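Local coordinates for protein 6-phosphogluconate dehydrogenase (Decarboxylating) (Geobacter metallireducens, PDB 4E21) that probably catalyses the NADP-dependent oxidative decarboxylation of 6-phosphogluconate in the pentose phosphate pathway, at residues I25-L30 / D36-L41; V85-P90 / Q99-L104; I110-G115 / E164-V169. All blocks are in the same frame, centred on the assembly; numbering follows the deposited sequence.

Contact 1. Residues I25-L30 / D36-L41; sequences IGMIGL and DMVRRL
Met27, a selenomethionine on the first strand of the nucleotide-binding domain, meets Val38 of the helix that follows it through one methyl of the valine. Val38 CG2 lies against the root of the Met27 side chain, 3.5 Å from Met27 CG and almost as near to Met27 CB. The two side chains meet at a slant. Met27 CG stands anti to the backbone N (chi1 174°), which directs it at the helix, and the chain then bends at chi2, taking SE and CE away from the valine. Two residues back on the strand, Ile25 CG2 faces Leu41 CD2, one helical turn beyond Val38, at 4.3 Å, a looser apolar touch. No hydrogen bond crosses the contact, and all four side chains are buried. The helical repeat puts Val38 and Leu41 on the same face, with Leu41 N bonded to Met37 O. Strand 24-28, helix 32-43 and strand 47-51 make the first beta-alpha-beta unit of the Rossmann-type domain. Strand 24-28 runs between strands 47-51 and 84-87, and helix 32-43 packs over it, with Val38 also on Cys48 and Val50 of strand 47-51 and Leu41 also on Val169 and Leu173 of helix 167-173.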
loop_
_atom_site.group_PDB
_atom_site.type_symbol
_atom_site.label_atom_id
_atom_site.label_comp_id
_atom_site.label_asym_id
_atom_site.label_seq_id
_atom_site.Cartn_x
_atom_site.Cartn_y
_atom_site.Cartn_z
ATOM N N ILE B 25 8.079 36.592 28.492
ATOM C CA ILE B 25 7.991 35.947 27.203
ATOM C C ILE B 25 7.073 36.796 26.345
ATOM O O ILE B 25 5.959 37.128 26.758
ATOM C CB ILE B 25 7.361 34.520 27.328
ATOM C CG1 ILE B 25 8.303 33.553 28.049
ATOM C CG2 ILE B 25 6.988 33.958 25.975
ATOM C CD1 ILE B 25 8.263 33.669 29.581
ATOM N N GLY B 26 7.532 37.155 25.155
ATOM C CA GLY B 26 6.654 37.797 24.204
ATOM C C GLY B 26 6.070 36.711 23.323
ATOM O O GLY B 26 6.763 35.754 22.975
HETATM N N MSE B 27 4.800 36.855 22.961
HETATM C CA MSE B 27 4.122 35.878 22.121
HETATM C C MSE B 27 3.513 36.612 20.950
HETATM O O MSE B 27 2.748 37.559 21.141
HETATM C CB MSE B 27 3.025 35.192 22.924
HETATM C CG MSE B 27 2.122 34.240 22.146
HETATM SE SE MSE B 27 3.030 32.615 21.570
HETATM C CE MSE B 27 2.993 33.034 19.716
ATOM N N ILE B 28 3.858 36.200 19.736
ATOM C CA ILE B 28 3.224 36.778 18.557
ATOM C C ILE B 28 2.384 35.719 17.881
ATOM O O ILE B 28 2.870 34.617 17.626
ATOM C CB ILE B 28 4.248 37.272 17.515
ATOM C CG1 ILE B 28 5.104 38.408 18.070
ATOM C CG2 ILE B 28 3.540 37.700 16.238
ATOM C CD1 ILE B 28 6.201 38.859 17.092
ATOM N N GLY B 29 1.140 36.054 17.549
ATOM C CA GLY B 29 0.220 35.082 16.976
ATOM C C GLY B 29 -0.726 34.617 18.064
ATOM O O GLY B 29 -0.365 33.785 18.904
ATOM N N LEU B 30 -1.935 35.172 18.056
ATOM C CA LEU B 30 -2.835 35.038 19.193
ATOM C C LEU B 30 -4.087 34.274 18.804
ATOM O O LEU B 30 -5.187 34.587 19.265
ATOM C CB LEU B 30 -3.204 36.415 19.753
ATOM C CG LEU B 30 -2.073 37.294 20.280
ATOM C CD1 LEU B 30 -2.677 38.438 21.049
ATOM C CD2 LEU B 30 -1.126 36.504 21.173
ATOM N N ASP B 36 -3.589 30.096 24.241
ATOM C CA ASP B 36 -3.576 29.028 25.244
ATOM C C ASP B 36 -2.234 28.844 25.929
ATOM O O ASP B 36 -2.169 28.551 27.125
ATOM C CB ASP B 36 -4.003 27.692 24.615
ATOM C CG ASP B 36 -5.501 27.529 24.579
ATOM O OD1 ASP B 36 -6.183 28.376 25.203
ATOM O OD2 ASP B 36 -5.989 26.566 23.943
HETATM N N MSE B 37 -1.155 28.998 25.166
HETATM C CA MSE B 37 0.180 28.878 25.743
HETATM C C MSE B 37 0.469 30.076 26.631
HETATM O O MSE B 37 1.126 29.931 27.654
HETATM C CB MSE B 37 1.244 28.732 24.659
HETATM C CG MSE B 37 0.931 27.617 23.696
HETATM SE SE MSE B 37 2.234 27.446 22.282
HETATM C CE MSE B 37 3.533 26.329 23.193
ATOM N N VAL B 38 -0.031 31.250 26.247
ATOM C CA VAL B 38 0.120 32.434 27.094
ATOM C C VAL B 38 -0.654 32.212 28.387
ATOM O O VAL B 38 -0.132 32.468 29.472
ATOM C CB VAL B 38 -0.356 33.734 26.411
ATOM C CG1 VAL B 38 -0.472 34.836 27.432
ATOM C CG2 VAL B 38 0.608 34.133 25.306
ATOM N N ARG B 39 -1.883 31.696 28.272
ATOM C CA ARG B 39 -2.688 31.452 29.469
ATOM C C ARG B 39 -1.986 30.466 30.373
ATOM O O ARG B 39 -1.932 30.657 31.584
ATOM C CB ARG B 39 -4.086 30.965 29.125
ATOM C CG ARG B 39 -4.939 32.002 28.442
ATOM C CD ARG B 39 -6.263 31.408 28.016
ATOM N NE ARG B 39 -7.013 32.330 27.174
ATOM C CZ ARG B 39 -7.286 32.124 25.891
ATOM N NH1 ARG B 39 -6.881 31.012 25.290
ATOM N NH2 ARG B 39 -7.974 33.029 25.210
ATOM N N ARG B 40 -1.415 29.422 29.781
ATOM C CA ARG B 40 -0.691 28.430 30.566
ATOM C C ARG B 40 0.577 29.034 31.157
ATOM O O ARG B 40 0.884 28.835 32.331
ATOM C CB ARG B 40 -0.374 27.171 29.741
ATOM C CG ARG B 40 0.355 26.099 30.553
ATOM C CD ARG B 40 0.332 24.754 29.876
ATOM N NE ARG B 40 1.004 23.717 30.657
ATOM C CZ ARG B 40 0.380 22.850 31.448
ATOM N NH1 ARG B 40 -0.940 22.903 31.576
ATOM N NH2 ARG B 40 1.074 21.930 32.111
ATOM N N LEU B 41 1.315 29.759 30.325
ATOM C CA LEU B 41 2.529 30.469 30.743
ATOM C C LEU B 41 2.241 31.395 31.936
ATOM O O LEU B 41 2.915 31.321 32.965
ATOM C CB LEU B 41 3.051 31.304 29.574
ATOM C CG LEU B 41 4.289 30.941 28.753
ATOM C CD1 LEU B 41 4.853 29.574 29.085
ATOM C CD2 LEU B 41 3.994 31.110 27.257
#

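Contact 2. Residues V85-P90 / Q99-L104; sequences VWLMVP and QRMTPL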
loop_
_atom_site.group_PDB
_atom_site.type_symbol
_atom_site.label_atom_id
_atom_site.label_comp_id
_atom_site.label_asym_id
_atom_site.label_seq_id
_atom_site.Cartn_x
_atom_site.Cartn_y
_atom_site.Cartn_z
ATOM N N VAL B 85 11.244 35.598 22.427
ATOM C CA VAL B 85 10.088 35.813 21.553
ATOM C C VAL B 85 9.551 34.514 20.937
ATOM O O VAL B 85 10.259 33.843 20.196
ATOM C CB VAL B 85 10.408 36.804 20.410
ATOM C CG1 VAL B 85 9.146 37.078 19.555
ATOM C CG2 VAL B 85 11.012 38.095 20.967
ATOM N N TRP B 86 8.297 34.182 21.229
ATOM C CA TRP B 86 7.659 32.972 20.705
ATOM C C TRP B 86 6.716 33.302 19.545
ATOM O O TRP B 86 5.871 34.198 19.665
ATOM C CB TRP B 86 6.893 32.280 21.826
ATOM C CG TRP B 86 6.538 30.848 21.561
ATOM C CD1 TRP B 86 5.647 30.379 20.630
ATOM C CD2 TRP B 86 7.031 29.695 22.260
ATOM N NE1 TRP B 86 5.562 29.010 20.708
ATOM C CE2 TRP B 86 6.404 28.564 21.692
ATOM C CE3 TRP B 86 7.954 29.507 23.297
ATOM C CZ2 TRP B 86 6.671 27.269 22.127
ATOM C CZ3 TRP B 86 8.210 28.228 23.735
ATOM C CH2 TRP B 86 7.572 27.121 23.150
ATOM N N LEU B 87 6.880 32.611 18.412
ATOM C CA LEU B 87 5.983 32.782 17.264
ATOM C C LEU B 87 4.993 31.617 17.174
ATOM O O LEU B 87 5.394 30.457 17.222
ATOM C CB LEU B 87 6.758 32.900 15.943
ATOM C CG LEU B 87 7.900 33.924 15.808
ATOM C CD1 LEU B 87 8.576 33.810 14.453
ATOM C CD2 LEU B 87 7.406 35.355 15.999
HETATM N N MSE B 88 3.705 31.940 17.070
HETATM C CA MSE B 88 2.650 30.976 16.753
HETATM C C MSE B 88 1.832 31.552 15.601
HETATM O O MSE B 88 0.614 31.708 15.706
HETATM C CB MSE B 88 1.718 30.708 17.943
HETATM C CG MSE B 88 2.227 29.721 18.982
HETATM SE SE MSE B 88 3.086 28.127 18.226
HETATM C CE MSE B 88 2.512 26.804 19.487
ATOM N N VAL B 89 2.519 31.888 14.513
ATOM C CA VAL B 89 1.861 32.380 13.308
ATOM C C VAL B 89 1.809 31.288 12.223
ATOM O O VAL B 89 2.465 30.251 12.346
ATOM C CB VAL B 89 2.574 33.640 12.763
ATOM C CG1 VAL B 89 2.548 34.742 13.796
ATOM C CG2 VAL B 89 4.010 33.335 12.383
ATOM N N PRO B 90 0.998 31.502 11.174
ATOM C CA PRO B 90 1.060 30.615 10.011
ATOM C C PRO B 90 2.471 30.476 9.468
ATOM O O PRO B 90 3.271 31.412 9.559
ATOM C CB PRO B 90 0.162 31.324 8.997
ATOM C CG PRO B 90 -0.904 31.931 9.848
ATOM C CD PRO B 90 -0.196 32.369 11.131
ATOM N N GLN B 99 11.629 39.414 8.969
ATOM C CA GLN B 99 12.108 40.593 8.255
ATOM C C GLN B 99 11.701 41.866 8.993
ATOM O O GLN B 99 12.511 42.769 9.187
ATOM C CB GLN B 99 11.562 40.619 6.821
ATOM C CG GLN B 99 12.352 39.747 5.836
ATOM C CD GLN B 99 11.507 39.242 4.653
ATOM O OE1 GLN B 99 10.401 39.736 4.404
ATOM N NE2 GLN B 99 12.034 38.255 3.923
ATOM N N ARG B 100 10.444 41.905 9.411
ATOM C CA ARG B 100 9.854 43.045 10.095
ATOM C C ARG B 100 10.394 43.305 11.512
ATOM O O ARG B 100 10.664 44.454 11.864
ATOM C CB ARG B 100 8.321 42.902 10.145
ATOM C CG ARG B 100 7.601 44.152 10.634
ATOM C CD ARG B 100 7.865 45.360 9.685
ATOM N NE ARG B 100 7.752 46.659 10.353
ATOM C CZ ARG B 100 6.602 47.230 10.714
ATOM N NH1 ARG B 100 5.439 46.618 10.487
ATOM N NH2 ARG B 100 6.614 48.417 11.315
HETATM N N MSE B 101 10.546 42.273 12.336
HETATM C CA MSE B 101 10.942 42.538 13.714
HETATM C C MSE B 101 12.446 42.447 14.043
HETATM O O MSE B 101 12.898 43.042 15.030
HETATM C CB MSE B 101 10.145 41.686 14.686
HETATM C CG MSE B 101 10.764 40.376 14.944
HETATM SE SE MSE B 101 9.965 39.455 16.453
HETATM C CE MSE B 101 10.441 37.714 15.741
ATOM N N THR B 102 13.210 41.715 13.238
ATOM C CA THR B 102 14.638 41.531 13.494
ATOM C C THR B 102 15.463 42.840 13.645
ATOM O O THR B 102 16.368 42.899 14.489
ATOM C CB THR B 102 15.270 40.566 12.462
ATOM O OG1 THR B 102 14.744 39.253 12.679
ATOM C CG2 THR B 102 16.789 40.521 12.585
ATOM N N PRO B 103 15.154 43.882 12.844
ATOM C CA PRO B 103 15.827 45.186 13.010
ATOM C C PRO B 103 15.617 45.833 14.377
ATOM O O PRO B 103 16.407 46.696 14.747
ATOM C CB PRO B 103 15.193 46.055 11.920
ATOM C CG PRO B 103 14.757 45.059 10.853
ATOM C CD PRO B 103 14.314 43.841 11.631
ATOM N N LEU B 104 14.580 45.430 15.109
ATOM C CA LEU B 104 14.363 45.918 16.470
ATOM C C LEU B 104 14.956 44.996 17.527
ATOM O O LEU B 104 14.973 45.340 18.701
ATOM C CB LEU B 104 12.875 46.117 16.785
ATOM C CG LEU B 104 12.037 47.247 16.160
ATOM C CD1 LEU B 104 12.907 48.244 15.425
ATOM C CD2 LEU B 104 10.949 46.662 15.222
#
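Met101, a selenomethionine of helix 94-101, lays the end of its side chain over Val85 and Leu87 of strand 84-87. Its selenium sits 4.0 Å from Val85 CG1, and its terminal methyl is almost equally near that same carbon. Val85 and Met101 reach toward one another tip to tip. The methyl also reaches Leu87: Met101 CE is 3.9 Å from Leu87 CD2, the two side chains crossing at an angle. One flexible side chain thus spans two strand residues that are two positions apart and project from the same side of the sheet.

The torsions account for this reach. Met101 CG is held between the backbone N and the carbonyl carbon (chi1 89°), and beyond it the chain runs extended, carrying SE and CE toward the strand, where the nearest CA atoms, of Met101 and Val85, are 10.4 Å apart. On the strand, Val85 CG1 is anti to its own N (chi1 -177°), and this is the methyl offered to the selenium. The contact is wholly apolar, and its three side chains are buried. Met101 also packs on Ile28 of the neighbouring strand and on Ile72 of helix 72-78, while Leu87 is further covered by Met97 and Leu98 from earlier in helix 94-101. Trp86, between the two contact residues, turns to the other side of the sheet, where it meets Val169, Phe170 and Leu173 of helix 167-173.

Just past the contact, Leu104 N, in the 3-10 segment 102-104, bonds back to Met101 O at 2.9 Å. Strand 84-87, helix 94-101 and strand 110-113 form a beta-alpha-beta crossover between neighbouring parallel strands, a building unit of the Rossmann-type fold expected of an NAD(P)-binding domain.

Contact 3. Residues I110-G115 / E164-V169; sequences IVIDGG and ERLDPV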
loop_
_atom_site.group_PDB
_atom_site.type_symbol
_atom_site.label_atom_id
_atom_site.label_comp_id
_atom_site.label_asym_id
_atom_site.label_seq_id
_atom_site.Cartn_x
_atom_site.Cartn_y
_atom_site.Cartn_z
ATOM N N ILE B 110 16.529 35.576 21.847
ATOM C CA ILE B 110 16.108 34.263 21.380
ATOM C C ILE B 110 14.722 34.369 20.739
ATOM O O ILE B 110 13.793 34.954 21.329
ATOM C CB ILE B 110 15.970 33.278 22.568
ATOM C CG1 ILE B 110 17.306 33.064 23.261
ATOM C CG2 ILE B 110 15.352 31.926 22.123
ATOM C CD1 ILE B 110 17.186 32.249 24.536
ATOM N N VAL B 111 14.585 33.796 19.544
ATOM C CA VAL B 111 13.305 33.726 18.838
ATOM C C VAL B 111 12.908 32.258 18.669
ATOM O O VAL B 111 13.699 31.417 18.236
ATOM C CB VAL B 111 13.377 34.437 17.455
ATOM C CG1 VAL B 111 12.038 34.337 16.693
ATOM C CG2 VAL B 111 13.756 35.881 17.629
ATOM N N ILE B 112 11.687 31.940 19.053
ATOM C CA ILE B 112 11.207 30.579 18.957
ATOM C C ILE B 112 10.103 30.492 17.913
ATOM O O ILE B 112 9.159 31.280 17.957
ATOM C CB ILE B 112 10.675 30.120 20.309
ATOM C CG1 ILE B 112 11.787 30.263 21.357
ATOM C CG2 ILE B 112 10.107 28.674 20.220
ATOM C CD1 ILE B 112 11.272 30.424 22.748
ATOM N N ASP B 113 10.235 29.572 16.961
ATOM C CA ASP B 113 9.130 29.274 16.034
ATOM C C ASP B 113 8.474 27.965 16.472
ATOM O O ASP B 113 9.068 26.882 16.390
ATOM C CB ASP B 113 9.628 29.160 14.600
ATOM C CG ASP B 113 8.515 28.813 13.618
ATOM O OD1 ASP B 113 7.332 28.850 14.002
ATOM O OD2 ASP B 113 8.831 28.514 12.448
ATOM N N GLY B 114 7.262 28.082 16.989
ATOM C CA GLY B 114 6.561 26.962 17.562
ATOM C C GLY B 114 5.464 26.461 16.650
ATOM O O GLY B 114 4.737 25.545 17.005
ATOM N N GLY B 115 5.353 27.051 15.469
ATOM C CA GLY B 115 4.314 26.660 14.534
ATOM C C GLY B 115 4.727 25.480 13.675
ATOM O O GLY B 115 5.698 24.782 13.976
ATOM N N GLU B 164 18.785 25.618 27.058
ATOM C CA GLU B 164 18.953 25.623 28.512
ATOM C C GLU B 164 18.402 26.903 29.137
ATOM O O GLU B 164 17.686 26.850 30.137
ATOM C CB GLU B 164 20.407 25.381 28.901
ATOM C CG GLU B 164 20.773 23.908 28.814
ATOM C CD GLU B 164 22.267 23.670 28.788
ATOM O OE1 GLU B 164 23.038 24.659 28.752
ATOM O OE2 GLU B 164 22.669 22.484 28.787
ATOM N N ARG B 165 18.701 28.046 28.530
ATOM C CA ARG B 165 18.120 29.298 28.991
ATOM C C ARG B 165 16.596 29.201 28.988
ATOM O O ARG B 165 15.923 29.791 29.831
ATOM C CB ARG B 165 18.589 30.491 28.135
ATOM C CG ARG B 165 19.948 31.074 28.546
ATOM C CD ARG B 165 20.156 32.519 28.031
ATOM N NE ARG B 165 20.672 32.577 26.661
ATOM C CZ ARG B 165 20.430 33.575 25.805
ATOM N NH1 ARG B 165 19.664 34.604 26.166
ATOM N NH2 ARG B 165 20.935 33.534 24.575
ATOM N N LEU B 166 16.043 28.442 28.048
ATOM C CA LEU B 166 14.594 28.381 27.909
ATOM C C LEU B 166 13.930 27.352 28.834
ATOM O O LEU B 166 12.702 27.251 28.868
ATOM C CB LEU B 166 14.213 28.108 26.449
ATOM C CG LEU B 166 14.404 29.255 25.447
ATOM C CD1 LEU B 166 14.206 28.740 24.032
ATOM C CD2 LEU B 166 13.459 30.409 25.752
ATOM N N ASP B 167 14.732 26.596 29.578
ATOM C CA ASP B 167 14.198 25.486 30.383
ATOM C C ASP B 167 12.947 25.787 31.216
ATOM O O ASP B 167 12.029 24.978 31.244
ATOM C CB ASP B 167 15.278 24.855 31.261
ATOM C CG ASP B 167 14.987 23.400 31.570
ATOM O OD1 ASP B 167 14.836 22.592 30.620
ATOM O OD2 ASP B 167 14.914 23.057 32.765
ATOM N N PRO B 168 12.903 26.944 31.907
ATOM C CA PRO B 168 11.716 27.248 32.730
ATOM C C PRO B 168 10.432 27.412 31.915
ATOM O O PRO B 168 9.330 27.108 32.390
ATOM C CB PRO B 168 12.082 28.581 33.407
ATOM C CG PRO B 168 13.564 28.595 33.418
ATOM C CD PRO B 168 13.980 27.922 32.124
ATOM N N VAL B 169 10.570 27.913 30.694
ATOM C CA VAL B 169 9.414 28.080 29.822
ATOM C C VAL B 169 8.901 26.720 29.357
ATOM O O VAL B 169 7.700 26.503 29.283
ATOM C CB VAL B 169 9.736 28.972 28.612
ATOM C CG1 VAL B 169 8.589 28.947 27.610
ATOM C CG2 VAL B 169 10.042 30.403 29.080
#
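A strand of the Rossmann-type nucleotide-binding domain, 110-113, is covered here on one side of its sheet by the junction between helices 160-165 and 167-173. Ile110 and Ile112, alternate residues of the strand, face that junction, and Leu166, the residue linking the two helices, fits against both. Leu166 CD1 lies 3.6 Å from Ile112 CD1, and the two side chains meet end to end, with Leu166 CD2 also close to the isoleucine methyl. The same Leu166 CD1 is 3.9 Å from Ile110 CG2, but that pair passes in opposite directions, alongside one another. Ile112 CG1 stands anti to the carbonyl carbon (chi1 -57°), and the extended chain beyond it brings CD1 to the leucine. Ile112 also rests on Val139 of strand 135-142, and Leu166 on Val84 of strand 84-87.

Arg165 closes the border of this apolar patch. Its chain bends at chi3 (-85°), bringing the flat guanidinium over the end of Ile110. NH2 bonds to Gln161 OE1, from the arginine's own helix, and NH1 to Asn108 O, just before the strand, which helps to fix the rotation of the plane. With an alanine in place of Arg165, the outer end of Ile110 is likely to lose its flat cover, and Asn108 O and Gln161 OE1 their arginine partner.

At the far end of the strand, Asp113 forms an Asx turn, in which OD1 accepts from Gly115 N at 3.1 Å, approached from above the carboxylate plane. Its other oxygen, OD2, bonds to Ser117. Back at the junction, Ile110 CD1 sits over the centre of one face of the guanidinium, 3.7 Å from Arg165 CZ.

Overall arrangement
All three contacts pack helical segments onto one sheet, whose strands 24-28, 84-87 and 110-113 lie side by side and are joined by backbone bonds such as Gly26 O to Trp86 N and Val85 O to Ile112 N. Contacts 1 and 3 share a side of the sheet, and Val169 of contact 3 packs on Ile25 and Leu41 of contact 1; contact 2 lies on the reverse. Contacts 1 and 2 each join a strand to the helix next in sequence and are wholly apolar and buried. Contact 3 joins elements 49 residues apart and, alone, brings a partly exposed arginine to the border of its apolar patch.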